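Local coordinates for protein LEOA (Escherichia coli, PDB 4AUR) that probably binds and hydrolyses GTP as a bacterial member of the dynamin family of large GTPases, at residues Gly23-Leu28 against Asp37-Val42; Ser51-Ile56 against Pro101-Ile106; Glu137-Phe142 against Pro266-Val271. All blocks are in the same frame, centred on the assembly; numbering follows the deposited sequence.

Contact 1: residues Gly23-Leu28 against Asp37-Val42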
ATOM      1  N   GLY A  23      -6.505   1.301 -21.196  1.00 22.66           N
ATOM      2  CA  GLY A  23      -7.236   1.825 -20.055  1.00 22.60           C
ATOM      3  C   GLY A  23      -6.296   2.148 -18.923  1.00 22.91           C
ATOM      4  O   GLY A  23      -6.505   3.100 -18.191  1.00 23.16           O
HETATM    5  N   MSE A  24      -5.245   1.357 -18.781  1.00 23.43           N
HETATM    6  CA  MSE A  24      -4.319   1.536 -17.688  1.00 24.13           C
HETATM    7  C   MSE A  24      -3.540   2.767 -17.993  1.00 24.49           C
HETATM    8  O   MSE A  24      -3.217   3.518 -17.074  1.00 25.00           O
HETATM    9  CB  MSE A  24      -3.424   0.314 -17.519  1.00 25.41           C
HETATM   10  CG  MSE A  24      -4.179  -0.815 -16.857  1.00 26.44           C
HETATM   11 SE   MSE A  24      -2.885  -2.254 -16.448  0.90 33.21          SE
HETATM   12  CE  MSE A  24      -3.511  -3.718 -17.590  1.00 28.13           C
ATOM     13  N   LEU A  25      -3.253   3.017 -19.280  1.00 24.19           N
ATOM     14  CA  LEU A  25      -2.508   4.224 -19.689  1.00 23.72           C
ATOM     15  C   LEU A  25      -3.256   5.513 -19.459  1.00 23.77           C
ATOM     16  O   LEU A  25      -2.675   6.507 -19.053  1.00 22.88           O
ATOM     17  CB  LEU A  25      -2.160   4.158 -21.153  1.00 24.59           C
ATOM     18  CG  LEU A  25      -1.008   3.204 -21.445  1.00 25.73           C
ATOM     19  CD1 LEU A  25      -1.042   2.712 -22.884  1.00 25.58           C
ATOM     20  CD2 LEU A  25       0.325   3.865 -21.134  1.00 24.86           C
ATOM     21  N   GLU A  26      -4.547   5.507 -19.753  1.00 24.55           N
ATOM     22  CA  GLU A  26      -5.392   6.660 -19.475  1.00 25.40           C
ATOM     23  C   GLU A  26      -5.344   7.074 -17.993  1.00 26.28           C
ATOM     24  O   GLU A  26      -5.450   8.255 -17.685  1.00 27.86           O
ATOM     25  CB  GLU A  26      -6.846   6.369 -19.852  1.00 25.92           C
ATOM     26  CG  GLU A  26      -7.118   6.235 -21.337  1.00 25.91           C
ATOM     27  CD  GLU A  26      -8.598   6.041 -21.649  1.00 27.11           C
ATOM     28  OE1 GLU A  26      -9.318   5.382 -20.859  1.00 26.23           O
ATOM     29  OE2 GLU A  26      -9.043   6.549 -22.709  1.00 29.08           O
HETATM   30  N   MSE A  27      -5.214   6.108 -17.086  1.00 25.39           N
HETATM   31  CA  MSE A  27      -5.221   6.398 -15.658  1.00 24.21           C
HETATM   32  C   MSE A  27      -3.897   6.949 -15.233  1.00 24.51           C
HETATM   33  O   MSE A  27      -3.872   7.902 -14.477  1.00 25.99           O
HETATM   34  CB  MSE A  27      -5.561   5.170 -14.853  1.00 23.84           C
HETATM   35  CG  MSE A  27      -6.978   4.747 -15.155  1.00 25.18           C
HETATM   36 SE   MSE A  27      -8.313   5.981 -14.406  0.98 30.28          SE
HETATM   37  CE  MSE A  27      -8.600   7.228 -15.905  1.00 30.78           C
ATOM     38  N   LEU A  28      -2.792   6.388 -15.709  1.00 23.74           N
ATOM     39  CA  LEU A  28      -1.477   7.002 -15.472  1.00 24.30           C
ATOM     40  C   LEU A  28      -1.463   8.444 -15.964  1.00 25.72           C
ATOM     41  O   LEU A  28      -1.020   9.351 -15.268  1.00 26.88           O
ATOM     42  CB  LEU A  28      -0.359   6.232 -16.181  1.00 23.50           C
ATOM     43  CG  LEU A  28      -0.166   4.775 -15.771  1.00 22.87           C
ATOM     44  CD1 LEU A  28       0.967   4.153 -16.527  1.00 22.58           C
ATOM     45  CD2 LEU A  28       0.102   4.633 -14.283  1.00 23.47           C
ATOM     46  N   ASP A  37       3.087   8.816 -26.540  1.00 39.14           N
ATOM     47  CA  ASP A  37       2.019   8.442 -27.455  1.00 38.85           C
ATOM     48  C   ASP A  37       1.745   6.956 -27.370  1.00 34.69           C
ATOM     49  O   ASP A  37       1.388   6.346 -28.352  1.00 31.64           O
ATOM     50  CB  ASP A  37       2.391   8.841 -28.890  1.00 40.98           C
ATOM     51  CG  ASP A  37       3.512   8.001 -29.461  1.00 42.43           C
ATOM     52  OD1 ASP A  37       4.347   7.453 -28.685  1.00 44.99           O
ATOM     53  OD2 ASP A  37       3.546   7.884 -30.701  1.00 43.65           O
ATOM     54  N   ASP A  38       1.910   6.394 -26.174  1.00 36.09           N
ATOM     55  CA  ASP A  38       1.678   4.976 -25.912  1.00 33.02           C
ATOM     56  C   ASP A  38       0.229   4.598 -26.247  1.00 30.20           C
ATOM     57  O   ASP A  38      -0.030   3.497 -26.695  1.00 31.33           O
ATOM     58  CB  ASP A  38       2.011   4.623 -24.452  1.00 34.47           C
ATOM     59  CG  ASP A  38       3.542   4.642 -24.128  1.00 36.65           C
ATOM     60  OD1 ASP A  38       4.364   4.304 -25.004  1.00 38.58           O
ATOM     61  OD2 ASP A  38       3.919   4.963 -22.968  1.00 35.63           O
ATOM     62  N   LEU A  39      -0.711   5.512 -26.074  1.00 29.70           N
ATOM     63  CA  LEU A  39      -2.106   5.238 -26.449  1.00 30.13           C
ATOM     64  C   LEU A  39      -2.275   4.970 -27.937  1.00 30.12           C
ATOM     65  O   LEU A  39      -2.904   3.993 -28.342  1.00 30.47           O
ATOM     66  CB  LEU A  39      -3.027   6.394 -26.042  1.00 30.46           C
ATOM     67  CG  LEU A  39      -3.269   6.608 -24.543  1.00 30.32           C
ATOM     68  CD1 LEU A  39      -4.170   7.798 -24.264  1.00 30.49           C
ATOM     69  CD2 LEU A  39      -3.859   5.362 -23.915  1.00 31.00           C
ATOM     70  N   GLN A  40      -1.707   5.825 -28.766  1.00 31.22           N
ATOM     71  CA  GLN A  40      -1.820   5.610 -30.195  1.00 32.32           C
ATOM     72  C   GLN A  40      -0.959   4.429 -30.653  1.00 30.38           C
ATOM     73  O   GLN A  40      -1.316   3.728 -31.598  1.00 30.22           O
ATOM     74  CB  GLN A  40      -1.498   6.887 -30.957  1.00 35.27           C
ATOM     75  CG  GLN A  40      -2.263   6.983 -32.264  1.00 40.08           C
ATOM     76  CD  GLN A  40      -3.700   7.477 -32.090  1.00 44.79           C
ATOM     77  OE1 GLN A  40      -3.957   8.455 -31.355  1.00 42.68           O
ATOM     78  NE2 GLN A  40      -4.651   6.818 -32.791  1.00 42.43           N
ATOM     79  N   LYS A  41       0.166   4.185 -29.984  1.00 30.09           N
ATOM     80  CA  LYS A  41       1.008   3.034 -30.328  1.00 29.21           C
ATOM     81  C   LYS A  41       0.214   1.770 -30.095  1.00 27.73           C
ATOM     82  O   LYS A  41       0.168   0.900 -30.956  1.00 26.36           O
ATOM     83  CB  LYS A  41       2.272   2.987 -29.498  1.00 30.22           C
ATOM     84  CG  LYS A  41       3.220   4.156 -29.702  1.00 31.77           C
ATOM     85  CD  LYS A  41       4.229   3.899 -30.798  1.00 34.61           C
ATOM     86  CE  LYS A  41       5.120   5.109 -31.021  1.00 36.71           C
ATOM     87  NZ  LYS A  41       4.516   6.066 -31.995  1.00 36.43           N
ATOM     88  N   VAL A  42      -0.445   1.692 -28.941  1.00 26.07           N
ATOM     89  CA  VAL A  42      -1.253   0.508 -28.592  1.00 24.33           C
ATOM     90  C   VAL A  42      -2.405   0.240 -29.566  1.00 23.32           C
ATOM     91  O   VAL A  42      -2.598  -0.890 -29.998  1.00 21.58           O
ATOM     92  CB  VAL A  42      -1.767   0.601 -27.146  1.00 23.48           C
ATOM     93  CG1 VAL A  42      -2.896  -0.388 -26.882  1.00 22.86           C
ATOM     94  CG2 VAL A  42      -0.618   0.366 -26.180  1.00 23.26           C
TER
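L25 and L39 both turn CG anti to their own carbonyl carbon, with chi1 at -76° and -69°, and their branches slide past each other in opposite directions between two helices. The bond from CA to CB of L25 points at the other helix, and its CB, CD1 and CD2 make the contacts there. L39 starts out flanking the seam and bends back into it: its CD2 lies 3.5 Å from L25 CB and 4.0 Å from L25 CD1. The same methyl of L39 comes within 4.2 Å of E26 CG, aliphatic carbon against aliphatic carbon, while E26 itself is at the exposed side, where a carboxylate is readily hydrated.

Helix 3-30 and helix 38-51 form an antiparallel helical hairpin closed by the residues 31-37. The axes of the two segments run 173° apart in direction and approach to 10.1 Å, a spacing that leaves room for leucine side chains between them. I35 in the connection also lies on L25. V282 of helix 275-343 touches both L25 and the selenomethionine M24, and M24 also touches L566 and M567 of helix 547-567, consistent with the neck-like helical bundle of bacterial dynamins.

D38 meets L25 chiefly through CB, 3.8 Å from L25 CD2, with OD2 only at the margin, the two side chains crossing at about a right angle. An acidic residue suits this first turn of helix 38-51, where it probably interacts favourably with the helix dipole. One turn on, V42 CG2 meets L25 CD1 at 4.1 Å, a short branched side chain that brings a methyl to the leucine without projecting far from its own helix.

Contact 2: residues Ser51-Ile56 against Pro101-Ile106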
ATOM      1  N   SER A  51      -5.186  -8.439 -38.433  1.00 40.18           N
ATOM      2  CA  SER A  51      -4.840  -9.117 -39.685  1.00 41.74           C
ATOM      3  C   SER A  51      -4.406 -10.565 -39.482  1.00 41.74           C
ATOM      4  O   SER A  51      -4.888 -11.471 -40.170  1.00 42.68           O
ATOM      5  CB  SER A  51      -3.686  -8.403 -40.392  1.00 40.30           C
ATOM      6  OG  SER A  51      -3.082  -9.307 -41.298  1.00 41.52           O
ATOM      7  N   ASP A  52      -3.484 -10.754 -38.539  1.00 39.81           N
ATOM      8  CA  ASP A  52      -2.754 -11.998 -38.372  1.00 36.76           C
ATOM      9  C   ASP A  52      -3.633 -13.258 -38.372  1.00 36.73           C
ATOM     10  O   ASP A  52      -4.793 -13.238 -37.934  1.00 36.74           O
ATOM     11  CB  ASP A  52      -1.895 -11.927 -37.108  1.00 38.03           C
ATOM     12  CG  ASP A  52      -0.628 -11.065 -37.295  1.00 42.07           C
ATOM     13  OD1 ASP A  52      -0.693  -9.961 -37.892  1.00 43.77           O
ATOM     14  OD2 ASP A  52       0.452 -11.501 -36.845  1.00 42.23           O
ATOM     15  N   VAL A  53      -3.050 -14.339 -38.895  1.00 32.74           N
ATOM     16  CA  VAL A  53      -3.702 -15.626 -39.036  1.00 31.42           C
ATOM     17  C   VAL A  53      -2.786 -16.690 -38.464  1.00 29.62           C
ATOM     18  O   VAL A  53      -1.573 -16.480 -38.381  1.00 29.12           O
ATOM     19  CB  VAL A  53      -3.947 -15.981 -40.524  1.00 33.85           C
ATOM     20  CG1 VAL A  53      -4.673 -14.863 -41.261  1.00 34.58           C
ATOM     21  CG2 VAL A  53      -2.644 -16.278 -41.241  1.00 32.99           C
ATOM     22  N   LEU A  54      -3.356 -17.839 -38.100  1.00 27.31           N
ATOM     23  CA  LEU A  54      -2.578 -18.964 -37.587  1.00 25.97           C
ATOM     24  C   LEU A  54      -1.475 -19.417 -38.531  1.00 25.75           C
ATOM     25  O   LEU A  54      -1.716 -19.651 -39.695  1.00 26.94           O
ATOM     26  CB  LEU A  54      -3.481 -20.159 -37.318  1.00 25.58           C
ATOM     27  CG  LEU A  54      -2.790 -21.412 -36.802  1.00 25.67           C
ATOM     28  CD1 LEU A  54      -2.004 -21.166 -35.531  1.00 25.94           C
ATOM     29  CD2 LEU A  54      -3.834 -22.465 -36.521  1.00 27.70           C
ATOM     30  N   ARG A  55      -0.273 -19.586 -37.999  1.00 25.96           N
ATOM     31  CA  ARG A  55       0.895 -19.963 -38.774  1.00 26.24           C
ATOM     32  C   ARG A  55       1.597 -21.132 -38.118  1.00 27.85           C
ATOM     33  O   ARG A  55       1.902 -21.091 -36.932  1.00 27.18           O
ATOM     34  CB  ARG A  55       1.870 -18.802 -38.887  1.00 25.94           C
ATOM     35  CG  ARG A  55       3.110 -19.152 -39.678  1.00 25.65           C
ATOM     36  CD  ARG A  55       4.128 -18.040 -39.632  1.00 24.79           C
ATOM     37  NE  ARG A  55       3.708 -16.937 -40.465  1.00 25.27           N
ATOM     38  CZ  ARG A  55       4.249 -15.731 -40.439  1.00 25.70           C
ATOM     39  NH1 ARG A  55       5.250 -15.458 -39.611  1.00 26.35           N
ATOM     40  NH2 ARG A  55       3.777 -14.787 -41.246  1.00 25.59           N
ATOM     41  N   ILE A  56       1.861 -22.165 -38.912  1.00 30.17           N
ATOM     42  CA  ILE A  56       2.543 -23.359 -38.440  1.00 31.24           C
ATOM     43  C   ILE A  56       3.812 -23.520 -39.253  1.00 30.75           C
ATOM     44  O   ILE A  56       3.781 -23.459 -40.481  1.00 32.58           O
ATOM     45  CB  ILE A  56       1.690 -24.621 -38.639  1.00 31.95           C
ATOM     46  CG1 ILE A  56       0.260 -24.369 -38.224  1.00 33.53           C
ATOM     47  CG2 ILE A  56       2.222 -25.781 -37.819  1.00 34.10           C
ATOM     48  CD1 ILE A  56      -0.630 -23.984 -39.388  1.00 35.54           C
ATOM     49  N   PRO A 101     -11.800 -23.749 -42.582  1.00 51.33           N
ATOM     50  CA  PRO A 101     -12.741 -22.856 -41.889  1.00 54.19           C
ATOM     51  C   PRO A 101     -12.228 -21.414 -41.837  1.00 50.70           C
ATOM     52  O   PRO A 101     -12.994 -20.473 -42.070  1.00 46.17           O
ATOM     53  CB  PRO A 101     -12.846 -23.452 -40.469  1.00 55.83           C
ATOM     54  CG  PRO A 101     -12.163 -24.783 -40.521  1.00 55.82           C
ATOM     55  CD  PRO A 101     -11.166 -24.691 -41.642  1.00 53.28           C
ATOM     56  N   ASP A 102     -10.940 -21.269 -41.546  1.00 45.24           N
ATOM     57  CA  ASP A 102     -10.288 -19.984 -41.537  1.00 45.13           C
ATOM     58  C   ASP A 102      -9.021 -20.117 -42.349  1.00 43.97           C
ATOM     59  O   ASP A 102      -8.698 -21.211 -42.812  1.00 43.46           O
ATOM     60  CB  ASP A 102      -9.976 -19.550 -40.103  1.00 47.34           C
ATOM     61  CG  ASP A 102     -10.168 -18.055 -39.886  1.00 50.78           C
ATOM     62  OD1 ASP A 102      -9.940 -17.255 -40.838  1.00 46.68           O
ATOM     63  OD2 ASP A 102     -10.566 -17.688 -38.747  1.00 54.91           O
ATOM     64  N   GLN A 103      -8.321 -19.001 -42.540  1.00 42.96           N
ATOM     65  CA  GLN A 103      -7.047 -19.007 -43.236  1.00 43.42           C
ATOM     66  C   GLN A 103      -5.939 -19.479 -42.301  1.00 40.24           C
ATOM     67  O   GLN A 103      -6.065 -19.387 -41.084  1.00 37.30           O
ATOM     68  CB  GLN A 103      -6.714 -17.604 -43.729  1.00 48.31           C
ATOM     69  CG  GLN A 103      -7.652 -17.088 -44.801  1.00 52.84           C
ATOM     70  CD  GLN A 103      -7.663 -15.568 -44.897  1.00 57.40           C
ATOM     71  OE1 GLN A 103      -7.663 -14.867 -43.879  1.00 55.99           O
ATOM     72  NE2 GLN A 103      -7.695 -15.048 -46.131  1.00 57.37           N
ATOM     73  N   CYS A 104      -4.858 -19.997 -42.866  1.00 36.59           N
ATOM     74  CA  CYS A 104      -3.645 -20.207 -42.089  1.00 36.62           C
ATOM     75  C   CYS A 104      -2.495 -20.317 -43.019  1.00 34.05           C
ATOM     76  O   CYS A 104      -2.675 -20.672 -44.149  1.00 40.34           O
ATOM     77  CB  CYS A 104      -3.712 -21.459 -41.197  1.00 37.21           C
ATOM     78  SG  CYS A 104      -3.616 -23.072 -42.030  0.92 41.20           S
ATOM     79  N   GLU A 105      -1.313 -20.010 -42.520  1.00 32.39           N
ATOM     80  CA  GLU A 105      -0.090 -20.033 -43.280  1.00 30.60           C
ATOM     81  C   GLU A 105       0.723 -21.262 -42.861  1.00 30.55           C
ATOM     82  O   GLU A 105       0.735 -21.661 -41.693  1.00 28.82           O
ATOM     83  CB  GLU A 105       0.725 -18.774 -42.976  1.00 31.45           C
ATOM     84  CG  GLU A 105       0.046 -17.447 -43.274  1.00 31.87           C
ATOM     85  CD  GLU A 105       0.854 -16.254 -42.773  1.00 33.74           C
ATOM     86  OE1 GLU A 105       1.523 -16.375 -41.725  1.00 36.42           O
ATOM     87  OE2 GLU A 105       0.836 -15.180 -43.415  1.00 35.35           O
ATOM     88  N   ILE A 106       1.415 -21.869 -43.809  1.00 31.18           N
ATOM     89  CA  ILE A 106       2.242 -23.025 -43.504  1.00 31.88           C
ATOM     90  C   ILE A 106       3.587 -22.670 -44.032  1.00 31.64           C
ATOM     91  O   ILE A 106       3.747 -22.520 -45.222  1.00 34.28           O
ATOM     92  CB  ILE A 106       1.686 -24.307 -44.153  1.00 33.16           C
ATOM     93  CG1 ILE A 106       0.366 -24.670 -43.463  1.00 33.84           C
ATOM     94  CG2 ILE A 106       2.672 -25.456 -44.010  1.00 33.28           C
ATOM     95  CD1 ILE A 106      -0.502 -25.654 -44.197  1.00 35.38           C
TER
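E105 reaches across to R55 from the neighbouring parallel strand. Its CB lies 4.1 Å from R55 CG, and the next carbon, E105 CG, is 3.6 Å from V53 CG2, so valine supplies an apolar wall to the acid's stem. Beyond CG the chain is extended and delivers the carboxylate to the edge of the guanidinium. There E105 OE1 accepts from R55 NE at 2.6 Å and from R55 NH2 at 2.8 Å, both nitrogens coming from the same face of the carboxylate plane. Both bonds are bent, with N-H...O angles of 142° at NE and 130° at NH2, as expected when two N-H groups converge on one oxygen. This is a side-on salt bridge, with the two flat groups only 12° apart. E105 OE2 has a long, weak ion pair with K96, and R55 NH1 turns to a weak hydrogen bond with the carbonyl of Y134.

The backbone beneath follows the parallel pattern: E105 N donates to L54 O at 2.9 Å and E105 O accepts from I56 N at 3.0 Å, so E105 bonds to the residues flanking R55. On the other face of the sheet the side chains are apolar, with I56 CD1 against C104 SG (4.1 Å) and I106 CG1; helix 66-74 lies over part of this face, W73 on I56 and I70 on I106. Strand 54-60, an inner strand of the sheet, leads into the probable Walker A loop of this P-loop GTPase fold. Because R55 is buried, the carboxylate probably offsets much of the cost of enclosing its positive charge, and is itself probably stabilised in the ionised form.

Contact 3: residues Glu137-Phe142 against Pro266-Val271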
ATOM      1  N   GLU A 137       8.004 -15.824 -35.698  1.00 26.91           N
ATOM      2  CA  GLU A 137       6.606 -15.324 -35.609  1.00 27.50           C
ATOM      3  C   GLU A 137       5.547 -16.359 -36.028  1.00 25.28           C
ATOM      4  O   GLU A 137       4.491 -15.994 -36.495  1.00 27.36           O
ATOM      5  CB  GLU A 137       6.434 -14.001 -36.421  1.00 28.02           C
ATOM      6  CG  GLU A 137       7.075 -12.783 -35.750  1.00 29.73           C
ATOM      7  CD  GLU A 137       7.289 -11.566 -36.666  1.00 30.22           C
ATOM      8  OE1 GLU A 137       6.691 -11.528 -37.768  1.00 30.67           O
ATOM      9  OE2 GLU A 137       8.059 -10.636 -36.260  1.00 25.64           O
ATOM     10  N   ALA A 138       5.843 -17.638 -35.876  1.00 24.04           N
ATOM     11  CA  ALA A 138       4.853 -18.674 -36.013  1.00 23.94           C
ATOM     12  C   ALA A 138       4.339 -19.089 -34.638  1.00 25.38           C
ATOM     13  O   ALA A 138       5.042 -18.989 -33.634  1.00 25.08           O
ATOM     14  CB  ALA A 138       5.443 -19.865 -36.717  1.00 24.22           C
ATOM     15  N   HIS A 139       3.109 -19.581 -34.600  1.00 25.39           N
ATOM     16  CA  HIS A 139       2.448 -19.853 -33.351  1.00 24.47           C
ATOM     17  C   HIS A 139       2.653 -21.298 -32.956  1.00 25.88           C
ATOM     18  O   HIS A 139       2.494 -21.666 -31.789  1.00 26.98           O
ATOM     19  CB  HIS A 139       0.982 -19.556 -33.490  1.00 23.92           C
ATOM     20  CG  HIS A 139       0.701 -18.245 -34.138  1.00 24.50           C
ATOM     21  ND1 HIS A 139       0.380 -17.119 -33.420  1.00 25.26           N
ATOM     22  CD2 HIS A 139       0.665 -17.881 -35.440  1.00 24.79           C
ATOM     23  CE1 HIS A 139       0.171 -16.111 -34.250  1.00 25.53           C
ATOM     24  NE2 HIS A 139       0.336 -16.549 -35.483  1.00 24.94           N
ATOM     25  N   LEU A 140       3.017 -22.118 -33.929  1.00 25.90           N
ATOM     26  CA  LEU A 140       3.195 -23.540 -33.710  1.00 26.62           C
ATOM     27  C   LEU A 140       4.309 -24.042 -34.609  1.00 25.23           C
ATOM     28  O   LEU A 140       4.425 -23.607 -35.747  1.00 26.05           O
ATOM     29  CB  LEU A 140       1.908 -24.272 -34.071  1.00 27.52           C
ATOM     30  CG  LEU A 140       0.995 -24.754 -32.974  1.00 27.93           C
ATOM     31  CD1 LEU A 140      -0.195 -25.491 -33.569  1.00 28.50           C
ATOM     32  CD2 LEU A 140       1.780 -25.687 -32.085  1.00 30.36           C
ATOM     33  N   ILE A 141       5.107 -24.970 -34.110  1.00 24.66           N
ATOM     34  CA  ILE A 141       6.192 -25.546 -34.891  1.00 24.76           C
ATOM     35  C   ILE A 141       6.132 -27.048 -34.751  1.00 24.71           C
ATOM     36  O   ILE A 141       6.167 -27.564 -33.659  1.00 25.05           O
ATOM     37  CB  ILE A 141       7.555 -25.019 -34.406  1.00 23.61           C
ATOM     38  CG1 ILE A 141       7.594 -23.498 -34.506  1.00 21.55           C
ATOM     39  CG2 ILE A 141       8.697 -25.638 -35.204  1.00 24.08           C
ATOM     40  CD1 ILE A 141       8.955 -22.907 -34.261  1.00 20.98           C
ATOM     41  N   PHE A 142       6.017 -27.750 -35.861  1.00 28.24           N
ATOM     42  CA  PHE A 142       5.994 -29.213 -35.829  1.00 30.82           C
ATOM     43  C   PHE A 142       7.285 -29.685 -36.397  1.00 28.92           C
ATOM     44  O   PHE A 142       7.565 -29.455 -37.551  1.00 30.04           O
ATOM     45  CB  PHE A 142       4.879 -29.803 -36.692  1.00 32.77           C
ATOM     46  CG  PHE A 142       3.486 -29.466 -36.236  1.00 35.34           C
ATOM     47  CD1 PHE A 142       3.210 -29.128 -34.918  1.00 35.75           C
ATOM     48  CD2 PHE A 142       2.426 -29.543 -37.144  1.00 37.51           C
ATOM     49  CE1 PHE A 142       1.905 -28.848 -34.525  1.00 37.02           C
ATOM     50  CE2 PHE A 142       1.127 -29.270 -36.752  1.00 36.61           C
ATOM     51  CZ  PHE A 142       0.870 -28.913 -35.447  1.00 36.47           C
ATOM     52  N   PRO A 266      -0.701 -15.393 -27.572  1.00 27.21           N
ATOM     53  CA  PRO A 266      -0.535 -14.014 -27.120  1.00 27.17           C
ATOM     54  C   PRO A 266       0.925 -13.559 -27.079  1.00 27.56           C
ATOM     55  O   PRO A 266       1.206 -12.445 -27.486  1.00 25.59           O
ATOM     56  CB  PRO A 266      -1.135 -14.022 -25.705  1.00 27.07           C
ATOM     57  CG  PRO A 266      -2.103 -15.133 -25.716  1.00 27.92           C
ATOM     58  CD  PRO A 266      -1.491 -16.184 -26.609  1.00 28.72           C
ATOM     59  N   GLU A 267       1.847 -14.399 -26.601  1.00 28.75           N
ATOM     60  CA  GLU A 267       3.251 -13.986 -26.576  1.00 31.40           C
ATOM     61  C   GLU A 267       3.681 -13.671 -28.016  1.00 27.87           C
ATOM     62  O   GLU A 267       4.264 -12.645 -28.268  1.00 25.75           O
ATOM     63  CB  GLU A 267       4.190 -15.025 -25.904  1.00 37.23           C
ATOM     64  CG  GLU A 267       5.044 -14.480 -24.731  1.00 42.41           C
ATOM     65  CD  GLU A 267       6.548 -14.304 -25.032  1.00 48.58           C
ATOM     66  OE1 GLU A 267       7.133 -15.181 -25.721  1.00 52.91           O
ATOM     67  OE2 GLU A 267       7.164 -13.298 -24.562  1.00 49.39           O
ATOM     68  N   VAL A 268       3.345 -14.519 -28.975  1.00 26.70           N
ATOM     69  CA  VAL A 268       3.792 -14.258 -30.329  1.00 25.03           C
ATOM     70  C   VAL A 268       3.235 -12.948 -30.815  1.00 24.39           C
ATOM     71  O   VAL A 268       3.976 -12.149 -31.340  1.00 24.83           O
ATOM     72  CB  VAL A 268       3.464 -15.379 -31.317  1.00 24.71           C
ATOM     73  CG1 VAL A 268       3.682 -14.884 -32.747  1.00 25.41           C
ATOM     74  CG2 VAL A 268       4.341 -16.587 -31.039  1.00 23.79           C
ATOM     75  N   LEU A 269       1.943 -12.717 -30.632  1.00 25.11           N
ATOM     76  CA  LEU A 269       1.344 -11.461 -31.078  1.00 25.27           C
ATOM     77  C   LEU A 269       1.945 -10.241 -30.358  1.00 25.88           C
ATOM     78  O   LEU A 269       2.271  -9.254 -31.010  1.00 27.34           O
ATOM     79  CB  LEU A 269      -0.189 -11.498 -30.932  1.00 26.34           C
ATOM     80  CG  LEU A 269      -0.994 -12.491 -31.785  1.00 26.67           C
ATOM     81  CD1 LEU A 269      -2.415 -12.683 -31.293  1.00 26.79           C
ATOM     82  CD2 LEU A 269      -1.051 -12.052 -33.226  1.00 26.99           C
ATOM     83  N   LEU A 270       2.127 -10.297 -29.038  1.00 26.42           N
ATOM     84  CA  LEU A 270       2.722  -9.159 -28.312  1.00 27.08           C
ATOM     85  C   LEU A 270       4.146  -8.858 -28.781  1.00 26.89           C
ATOM     86  O   LEU A 270       4.451  -7.754 -29.190  1.00 29.06           O
ATOM     87  CB  LEU A 270       2.686  -9.375 -26.795  1.00 26.69           C
ATOM     88  CG  LEU A 270       1.250  -9.468 -26.254  1.00 30.95           C
ATOM     89  CD1 LEU A 270       1.194  -9.664 -24.742  1.00 32.40           C
ATOM     90  CD2 LEU A 270       0.412  -8.251 -26.656  1.00 32.21           C
ATOM     91  N   VAL A 271       5.028  -9.832 -28.737  1.00 25.84           N
ATOM     92  CA  VAL A 271       6.351  -9.602 -29.235  1.00 26.65           C
ATOM     93  C   VAL A 271       6.318  -9.053 -30.681  1.00 27.85           C
ATOM     94  O   VAL A 271       6.864  -8.011 -30.965  1.00 27.72           O
ATOM     95  CB  VAL A 271       7.183 -10.887 -29.186  1.00 26.41           C
ATOM     96  CG1 VAL A 271       8.596 -10.594 -29.646  1.00 26.93           C
ATOM     97  CG2 VAL A 271       7.204 -11.439 -27.775  1.00 26.90           C
TER
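A138 O accepts a hydrogen bond from K168 NZ and is also met by V268 CG2, 3.6 Å away, so a lysine and a methyl group share the surroundings of one buried carbonyl. The second methyl of V268 serves the neighbouring peptide: CG1 lies 4.0 Å from E137 O. With CG1 anti to its backbone N (chi1 167°), the valine directs this fork of methyls at the turn that follows helix 129-136. A beta-branched residue fits well here, since both methyls stand close to the helix backbone and meet the two carbonyls of the turn without a long flexible chain.

Helix 250-273 thereby packs against the GTPase domain at the entry to strand 140-146 of its central sheet, and earlier turns of the same helix, through A257, I260 and L261, touch L140. Its P266 has no N-H to give to the preceding turn, and the helix is kinked there.

H139 closes the contact with its imidazole. The two side chains, H139 and V268, cross at about a right angle, H139 CE1 standing 4.0 Å from V268 CG1 in an oblique approach. Leucine's reach brings L269 CD2 to the ring edge, near its plane, 4.4 Å from H139 CE1. The flat imidazole can take this methyl and also stack edge-to-face with F7 of helix 3-30, whose K11 and A14 touch L269.

In the fold
Contacts 2 and 3 are neighbours on one sheet, their centres 12 Å apart, because strands 54-60 and 140-146 lie side by side. R55 joins them: R55 O and H139 N are 3.0 Å apart, a probable hydrogen bond, and R55 CD packs on A138 CB at 3.7 Å. Contact 1 stands apart in the helical bundle, its nearest atoms about 12 Å from those of contact 2 and about 9 Å from those of contact 3. Helix 38-51 leads from contact 1 towards strand 54-60, and helix 3-30 also touches both other contacts, so the same two N-terminal helices tie the bundle to the GTPase domain. The probable Walker A loop begins at the end of strand 54-60; the side chain of I106 in contact 2 lies near it without touching.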